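PDB 4TWJ: NAD-dependent protein deacylase 2 from Archaeoglobus fulgidus, which uses NAD to remove acyl groups from lysine side chains, deacetylating the chromatin protein Alba and so strengthening its binding to DNA. Local coordinates for residues F187-G191 and S192-V196; Y204-K208 and A209-M213; G236-L239 and P240-E244; Y157-R161 and V162-G166. One frame throughout, in Å; residues are numbered along the deposited sequence.

Interaction 1 of 4, residues F187-G191 and S192-V196; sequences FMVVG and SSLVV. With ACT (acetate ion), chain F.
S192 follows G191, the first residue after strand 186-190, and its CB lies 4.1 Å from CG1 of V189. The chain turns at G191, whose positive phi of 68° suits a residue without a side chain. The hydroxyl of S192 stands anti to the backbone N (chi1 179°). From there OG accepts the N-H of L194 at 3.2 Å, which makes an ST turn. OG is also hydrogen-bonded to the side chain of Q100, and the backbone O of S192 is gripped by N217. With alanine in place of this serine, the N-H of L194 and the amide of Q100 would probably lose their shared partner and the turn would be less firmly set. S193 points away from the strand and binds an acetate ion, probably from the crystallisation liquor. Its backbone N meets acetate O at 2.8 Å in a nearly straight bond (170°). The end of L194 reaches the strand: its CD2 lies 4.2 Å from CG1 of V189. F21 and F227 also touch L194. V195 and V196 run on along the bound peptide. The strand-then-turn layout belongs to the Rossmann-type domain of sirtuins, and G191, S192 and S193 are part of its NAD site.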
# COMPACT_ATOMS: atom_id res chain seq x y z
N PHE A 187 -7.10 -7.42 11.43
CA PHE A 187 -6.45 -6.36 10.68
C PHE A 187 -4.96 -6.65 10.69
O PHE A 187 -4.34 -6.66 11.76
CB PHE A 187 -6.75 -5.01 11.33
CG PHE A 187 -6.43 -3.81 10.47
CD1 PHE A 187 -7.42 -3.17 9.75
CD2 PHE A 187 -5.13 -3.31 10.40
CE1 PHE A 187 -7.13 -2.06 8.98
CE2 PHE A 187 -4.84 -2.20 9.63
CZ PHE A 187 -5.84 -1.58 8.92
N MET A 188 -4.40 -6.94 9.52
CA MET A 188 -2.99 -7.33 9.42
C MET A 188 -2.20 -6.28 8.65
O MET A 188 -2.45 -6.05 7.47
CB MET A 188 -2.85 -8.70 8.75
CG MET A 188 -1.40 -9.14 8.57
SD MET A 188 -1.20 -10.90 8.21
CE MET A 188 -2.05 -11.03 6.65
N VAL A 189 -1.26 -5.64 9.34
CA VAL A 189 -0.35 -4.68 8.72
C VAL A 189 0.86 -5.44 8.18
O VAL A 189 1.44 -6.28 8.88
CB VAL A 189 0.12 -3.62 9.74
CG1 VAL A 189 1.24 -2.75 9.17
CG2 VAL A 189 -1.07 -2.75 10.16
N VAL A 190 1.23 -5.17 6.92
CA VAL A 190 2.41 -5.79 6.30
C VAL A 190 3.28 -4.73 5.62
O VAL A 190 2.83 -4.07 4.68
CB VAL A 190 2.02 -6.86 5.25
CG1 VAL A 190 3.26 -7.58 4.73
CG2 VAL A 190 1.03 -7.86 5.84
N GLY A 191 4.52 -4.59 6.08
CA GLY A 191 5.47 -3.69 5.42
C GLY A 191 5.14 -2.22 5.54
O GLY A 191 5.28 -1.48 4.56
N SER A 192 4.70 -1.79 6.72
CA SER A 192 4.52 -0.36 6.99
C SER A 192 5.01 0.01 8.39
O SER A 192 4.76 -0.72 9.35
CB SER A 192 3.06 0.05 6.84
OG SER A 192 2.88 1.43 7.13
N SER A 193 5.67 1.15 8.50
CA SER A 193 6.14 1.66 9.80
C SER A 193 5.07 2.52 10.50
O SER A 193 5.27 2.94 11.64
CB SER A 193 7.45 2.45 9.64
OG SER A 193 7.37 3.38 8.58
N LEU A 194 3.95 2.76 9.82
CA LEU A 194 2.81 3.47 10.40
C LEU A 194 3.17 4.88 10.89
O LEU A 194 2.79 5.30 11.98
CB LEU A 194 2.16 2.63 11.52
CG LEU A 194 1.71 1.24 11.06
CD1 LEU A 194 1.22 0.40 12.22
CD2 LEU A 194 0.64 1.35 9.98
N VAL A 195 3.89 5.59 10.03
CA VAL A 195 4.29 6.98 10.29
C VAL A 195 3.69 7.97 9.29
O VAL A 195 3.95 9.17 9.37
CB VAL A 195 5.83 7.14 10.32
CG1 VAL A 195 6.42 6.36 11.48
CG2 VAL A 195 6.46 6.71 9.00
N VAL A 196 2.90 7.47 8.33
CA VAL A 196 2.25 8.34 7.35
C VAL A 196 0.75 8.41 7.61
O VAL A 196 0.05 7.40 7.54
CB VAL A 196 2.54 7.89 5.91
CG1 VAL A 196 1.81 8.79 4.92
CG2 VAL A 196 4.04 7.90 5.64
C ACT F . 6.60 2.42 5.17
O ACT F . 6.43 2.83 6.34
OXT ACT F . 5.74 2.57 4.29
CH3 ACT F . 7.89 1.72 4.84

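Interaction 2 of 4, residues Y204-K208 and A209-M213; sequences YIAKK and AGAKM
M213 has CG beside its backbone N and bends at chi2 (-62°) and chi3 (-59°), which folds its thioether back against the end of the helix. K207 has CG anti to its backbone N and then bends at chi2 (77°). Its aliphatic part therefore passes obliquely across M213, with K207 CD 3.8 Å from M213 CG. The sulfur sits over the helix backbone, M213 SD lying 3.7 Å from K207 N. M213 SD also touches A206 CB, at 4.0 Å. The same methyl meets CB of A211. The helix closes in a Schellman motif, with G210 in the positive-phi position. A211 N donates to A206 O at 3.0 Å, and G210 N donates to K207 O from well above the carbonyl plane. This turn links helix 201-208 to strand 212-217 in a beta-alpha-beta unit of the parallel sheet. A water donates to both K207 O and A211 O, at 2.9 and 2.7 Å, and so bridges the helix end to the outgoing chain. The amine of K207 is held elsewhere, by the backbone O of I226. F187 of the neighbouring strand packs on both A206 and M213, on the buried side of the turn.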
# COMPACT_ATOMS: atom_id res chain seq x y z
N TYR A 204 -5.39 1.96 14.13
CA TYR A 204 -5.94 2.39 15.41
C TYR A 204 -7.46 2.32 15.43
O TYR A 204 -8.06 1.98 16.44
CB TYR A 204 -5.47 3.80 15.75
CG TYR A 204 -3.99 3.90 16.01
CD1 TYR A 204 -3.43 3.39 17.18
CD2 TYR A 204 -3.14 4.49 15.09
CE1 TYR A 204 -2.07 3.48 17.42
CE2 TYR A 204 -1.78 4.58 15.32
CZ TYR A 204 -1.25 4.08 16.48
OH TYR A 204 0.11 4.18 16.71
N ILE A 205 -8.08 2.66 14.30
CA ILE A 205 -9.53 2.53 14.17
C ILE A 205 -9.96 1.07 14.31
O ILE A 205 -10.93 0.77 15.02
CB ILE A 205 -10.02 3.11 12.82
CG1 ILE A 205 -9.88 4.64 12.83
CG2 ILE A 205 -11.46 2.70 12.54
CD1 ILE A 205 -10.06 5.29 11.47
N ALA A 206 -9.25 0.17 13.65
CA ALA A 206 -9.55 -1.27 13.75
C ALA A 206 -9.36 -1.78 15.18
O ALA A 206 -10.18 -2.56 15.68
CB ALA A 206 -8.69 -2.06 12.77
N LYS A 207 -8.29 -1.33 15.82
CA LYS A 207 -8.01 -1.69 17.22
C LYS A 207 -9.14 -1.24 18.14
O LYS A 207 -9.63 -2.03 18.96
CB LYS A 207 -6.67 -1.06 17.65
CG LYS A 207 -6.30 -1.25 19.11
CD LYS A 207 -5.78 -2.63 19.41
CE LYS A 207 -5.16 -2.68 20.80
NZ LYS A 207 -4.58 -4.01 21.10
N LYS A 208 -9.56 0.02 18.01
CA LYS A 208 -10.67 0.55 18.81
C LYS A 208 -11.97 -0.23 18.57
O LYS A 208 -12.78 -0.40 19.49
CB LYS A 208 -10.89 2.04 18.50
CG LYS A 208 -12.12 2.65 19.16
CD LYS A 208 -12.38 4.07 18.69
CE LYS A 208 -11.49 5.08 19.38
NZ LYS A 208 -11.96 6.48 19.17
N ALA A 209 -12.15 -0.71 17.34
CA ALA A 209 -13.33 -1.48 16.96
C ALA A 209 -13.30 -2.94 17.43
O ALA A 209 -14.27 -3.67 17.23
CB ALA A 209 -13.52 -1.42 15.45
N GLY A 210 -12.19 -3.36 18.03
CA GLY A 210 -12.08 -4.70 18.63
C GLY A 210 -11.47 -5.76 17.73
O GLY A 210 -11.53 -6.95 18.06
N ALA A 211 -10.88 -5.35 16.62
CA ALA A 211 -10.23 -6.30 15.71
C ALA A 211 -8.98 -6.89 16.34
O ALA A 211 -8.28 -6.23 17.11
CB ALA A 211 -9.88 -5.62 14.39
N LYS A 212 -8.69 -8.13 15.99
CA LYS A 212 -7.41 -8.75 16.35
C LYS A 212 -6.35 -8.19 15.42
O LYS A 212 -6.54 -8.16 14.20
CB LYS A 212 -7.49 -10.27 16.21
CG LYS A 212 -8.56 -10.92 17.09
CD LYS A 212 -8.37 -10.64 18.57
CE LYS A 212 -7.06 -11.21 19.09
NZ LYS A 212 -7.02 -11.22 20.58
N MET A 213 -5.24 -7.74 16.00
CA MET A 213 -4.25 -6.95 15.28
C MET A 213 -2.97 -7.74 15.06
O MET A 213 -2.35 -8.23 16.01
CB MET A 213 -3.93 -5.68 16.08
CG MET A 213 -5.13 -4.80 16.40
SD MET A 213 -6.00 -4.13 14.97
CE MET A 213 -4.69 -3.21 14.18
O HOH W 1 -8.84 -4.75 19.32

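Interaction 3 of 4, residues G236-L239 and P240-E244; sequences GEVL and PKIVE. With ACT (acetate ion), chain G.
V238 and I242 meet one helical turn apart, CG1 of the valine 3.8 Å from CD1 of the isoleucine. V238 places CG1 anti to its backbone N. I242 carries CG1 beside its own N (chi1 -67°) and extends it at chi2 (173°), so CD1 reaches back to the valine. The two branches cross at a slant, and I231 of the sheet touches both residues. The chi1 of L239, -93°, is off the usual staggered values. Its CB lies a tight 3.4 Å from CD of P240, the neighbour it is bonded to. L239 also packs on M188 and V190 of strand 186-190. CG of P240 lies 3.2 Å from G236 O. The ring nitrogen has no hydrogen to offer that carbonyl, and helix 235-249 is kinked here. Backbone bonds are again found from I242 on: I242 N to V238 O and V243 N to L239 O, both 3.0 Å. K241 lays its CG against E237 O at 3.4 Å. Its NZ stays 6.3 Å from OE1 of E237, so the opposite charges do not touch. An acetate ion, probably from the crystallisation liquor, accepts the N-H of G236. The buried face is held by hydrocarbon contacts, not by charge.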
# COMPACT_ATOMS: atom_id res chain seq x y z
N GLY A 236 7.77 -11.74 2.15
CA GLY A 236 7.77 -12.77 1.12
C GLY A 236 7.96 -14.18 1.65
O GLY A 236 7.58 -15.14 1.00
N GLU A 237 8.58 -14.28 2.82
CA GLU A 237 8.76 -15.56 3.51
C GLU A 237 7.61 -15.83 4.48
O GLU A 237 7.06 -16.93 4.50
CB GLU A 237 10.08 -15.57 4.28
CG GLU A 237 11.31 -15.39 3.41
CD GLU A 237 12.60 -15.37 4.20
OE1 GLU A 237 12.66 -16.01 5.27
OE2 GLU A 237 13.56 -14.71 3.75
N VAL A 238 7.25 -14.82 5.26
CA VAL A 238 6.25 -14.97 6.32
C VAL A 238 4.84 -15.22 5.77
O VAL A 238 4.15 -16.12 6.24
CB VAL A 238 6.23 -13.74 7.26
CG1 VAL A 238 5.08 -13.82 8.25
CG2 VAL A 238 7.56 -13.62 8.00
N LEU A 239 4.41 -14.42 4.80
CA LEU A 239 3.01 -14.48 4.34
C LEU A 239 2.61 -15.82 3.73
O LEU A 239 1.53 -16.33 4.03
CB LEU A 239 2.67 -13.33 3.39
CG LEU A 239 2.06 -12.07 4.03
CD1 LEU A 239 0.60 -12.30 4.38
CD2 LEU A 239 2.85 -11.62 5.25
N PRO A 240 3.47 -16.41 2.87
CA PRO A 240 3.16 -17.76 2.39
C PRO A 240 3.03 -18.80 3.52
O PRO A 240 2.16 -19.66 3.45
CB PRO A 240 4.34 -18.09 1.48
CG PRO A 240 4.77 -16.76 0.97
CD PRO A 240 4.61 -15.83 2.14
N LYS A 241 3.87 -18.70 4.54
CA LYS A 241 3.79 -19.62 5.68
C LYS A 241 2.48 -19.46 6.44
O LYS A 241 1.90 -20.45 6.89
CB LYS A 241 4.97 -19.43 6.63
CG LYS A 241 6.30 -19.89 6.04
CD LYS A 241 7.45 -19.66 7.01
CE LYS A 241 8.78 -19.77 6.30
NZ LYS A 241 8.97 -21.10 5.65
N ILE A 242 2.03 -18.22 6.60
CA ILE A 242 0.72 -17.95 7.20
C ILE A 242 -0.39 -18.61 6.38
O ILE A 242 -1.26 -19.28 6.95
CB ILE A 242 0.45 -16.44 7.37
CG1 ILE A 242 1.40 -15.84 8.41
CG2 ILE A 242 -0.99 -16.21 7.81
CD1 ILE A 242 1.33 -14.33 8.53
N VAL A 243 -0.37 -18.42 5.07
CA VAL A 243 -1.39 -19.00 4.19
C VAL A 243 -1.42 -20.53 4.31
O VAL A 243 -2.49 -21.12 4.45
CB VAL A 243 -1.18 -18.60 2.71
CG1 VAL A 243 -2.13 -19.37 1.79
CG2 VAL A 243 -1.39 -17.10 2.53
N GLU A 244 -0.24 -21.15 4.27
CA GLU A 244 -0.17 -22.61 4.39
C GLU A 244 -0.77 -23.10 5.72
O GLU A 244 -1.50 -24.09 5.74
CB GLU A 244 1.28 -23.11 4.24
CG GLU A 244 1.86 -22.90 2.84
CD GLU A 244 1.04 -23.55 1.73
OE1 GLU A 244 1.24 -24.75 1.47
OE2 GLU A 244 0.20 -22.85 1.12
C ACT G . 9.70 -9.32 0.50
O ACT G . 9.98 -9.96 1.53
OXT ACT G . 9.27 -8.14 0.54
CH3 ACT G . 9.90 -9.98 -0.84

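Interaction 4 of 4, residues Y157-R161 and V162-G166; sequences YVKPR and VVLFG
K159 and L164 lie side by side but run opposite ways, with CE of the lysine 4.0 Å from CD1 of the leucine. The lysine runs extended from its backbone and bends only at the last torsion (chi4 -76°). That bend swings the amine onto the backbone O of V162, NZ to O 2.9 Å, approaching almost straight along the carbonyl bond (164°). A weaker bond of 3.4 Å joins K159 NZ to P160 O, and E167 forms a salt bridge with the same amine. P160 CB and V162 CG2 meet obliquely on the buried side, at 4.1 Å. Between them the chain makes an inverse gamma turn centred on R161. V162 N donates to P160 O at 2.7 Å, from above the carbonyl plane. The guanidinium of R161 pairs with D125 of the zinc-binding module. V162 touches I102 of the NAD site and also the modified side chain of the bound peptide. A methionine in place of K159 would probably leave V162 O and the carboxylate of E167 without their charged partner and the corner less well tied. One ammonium group thus holds V162 O and the carboxylate of E167, with a weak hold on P160 O, at the corner beside the peptide site.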
# COMPACT_ATOMS: atom_id res chain seq x y z
N TYR A 157 4.76 19.84 -16.27
CA TYR A 157 3.93 19.53 -15.10
C TYR A 157 2.90 18.44 -15.37
O TYR A 157 1.69 18.66 -15.23
CB TYR A 157 3.24 20.80 -14.58
CG TYR A 157 4.20 21.77 -13.94
CD1 TYR A 157 4.91 22.69 -14.71
CD2 TYR A 157 4.41 21.75 -12.57
CE1 TYR A 157 5.80 23.57 -14.12
CE2 TYR A 157 5.30 22.63 -11.98
CZ TYR A 157 5.99 23.54 -12.75
OH TYR A 157 6.87 24.41 -12.14
N VAL A 158 3.38 17.26 -15.74
CA VAL A 158 2.54 16.07 -15.84
C VAL A 158 2.57 15.37 -14.49
O VAL A 158 3.60 14.82 -14.09
CB VAL A 158 3.02 15.10 -16.93
CG1 VAL A 158 2.14 13.85 -16.96
CG2 VAL A 158 3.02 15.79 -18.29
N LYS A 159 1.44 15.42 -13.78
CA LYS A 159 1.35 14.88 -12.43
C LYS A 159 0.56 13.57 -12.44
O LYS A 159 -0.57 13.54 -12.92
CB LYS A 159 0.65 15.88 -11.51
CG LYS A 159 0.68 15.49 -10.03
CD LYS A 159 -0.26 16.34 -9.20
CE LYS A 159 -0.24 15.91 -7.75
NZ LYS A 159 -1.00 14.65 -7.52
N PRO A 160 1.15 12.49 -11.90
CA PRO A 160 0.37 11.26 -11.80
C PRO A 160 -0.72 11.41 -10.76
O PRO A 160 -0.59 12.23 -9.85
CB PRO A 160 1.40 10.22 -11.37
CG PRO A 160 2.42 11.00 -10.61
CD PRO A 160 2.45 12.38 -11.21
N ARG A 161 -1.79 10.63 -10.88
CA ARG A 161 -2.87 10.65 -9.90
C ARG A 161 -2.47 9.88 -8.64
O ARG A 161 -3.12 8.91 -8.22
CB ARG A 161 -4.18 10.14 -10.51
CG ARG A 161 -4.73 11.11 -11.53
CD ARG A 161 -6.12 10.74 -12.01
NE ARG A 161 -6.50 11.57 -13.14
CZ ARG A 161 -7.55 11.35 -13.93
NH1 ARG A 161 -8.36 10.32 -13.72
NH2 ARG A 161 -7.80 12.18 -14.94
N VAL A 162 -1.37 10.34 -8.06
CA VAL A 162 -0.82 9.83 -6.82
C VAL A 162 -0.99 10.95 -5.80
O VAL A 162 -0.84 12.12 -6.14
CB VAL A 162 0.67 9.50 -7.00
CG1 VAL A 162 1.38 9.32 -5.66
CG2 VAL A 162 0.83 8.26 -7.86
N VAL A 163 -1.30 10.58 -4.57
CA VAL A 163 -1.34 11.54 -3.48
C VAL A 163 0.09 11.80 -3.04
O VAL A 163 0.75 10.91 -2.50
CB VAL A 163 -2.15 11.00 -2.28
CG1 VAL A 163 -2.17 12.01 -1.15
CG2 VAL A 163 -3.57 10.66 -2.71
N LEU A 164 0.58 13.01 -3.29
CA LEU A 164 1.89 13.42 -2.80
C LEU A 164 1.75 13.94 -1.38
O LEU A 164 0.65 14.28 -0.95
CB LEU A 164 2.48 14.52 -3.69
CG LEU A 164 2.69 14.13 -5.15
CD1 LEU A 164 3.24 15.32 -5.93
CD2 LEU A 164 3.60 12.93 -5.26
N PHE A 165 2.85 14.00 -0.65
CA PHE A 165 2.83 14.61 0.67
C PHE A 165 2.29 16.03 0.56
O PHE A 165 2.64 16.77 -0.37
CB PHE A 165 4.22 14.58 1.32
CG PHE A 165 4.59 13.22 1.85
CD1 PHE A 165 4.23 12.84 3.14
CD2 PHE A 165 5.29 12.31 1.06
CE1 PHE A 165 4.56 11.59 3.63
CE2 PHE A 165 5.62 11.06 1.55
CZ PHE A 165 5.26 10.69 2.84
N GLY A 166 1.41 16.40 1.48
CA GLY A 166 0.76 17.71 1.47
C GLY A 166 -0.56 17.76 0.73
O GLY A 166 -1.21 18.81 0.71

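Interactions 1 and 2 share the parallel sheet, on the neighbouring strands 186-190 and 212-217, where F187 N lies 2.9 Å from K212 O. Interaction 3 packs on the same sheet through helix 235-249. Interaction 4 stands apart, in the segment leaving the zinc-bearing module. It still reaches interaction 1, where F165 packs on V196. Interactions 1 and 4 are buried and border the NAD and peptide sites. Their key bonds use polar side chains, a serine hydroxyl and a lysine amine. Interactions 2 and 3 are partly buried and lie clear of each other. Backbone bonds and aliphatic contacts carry them, at a helix end and a proline kink.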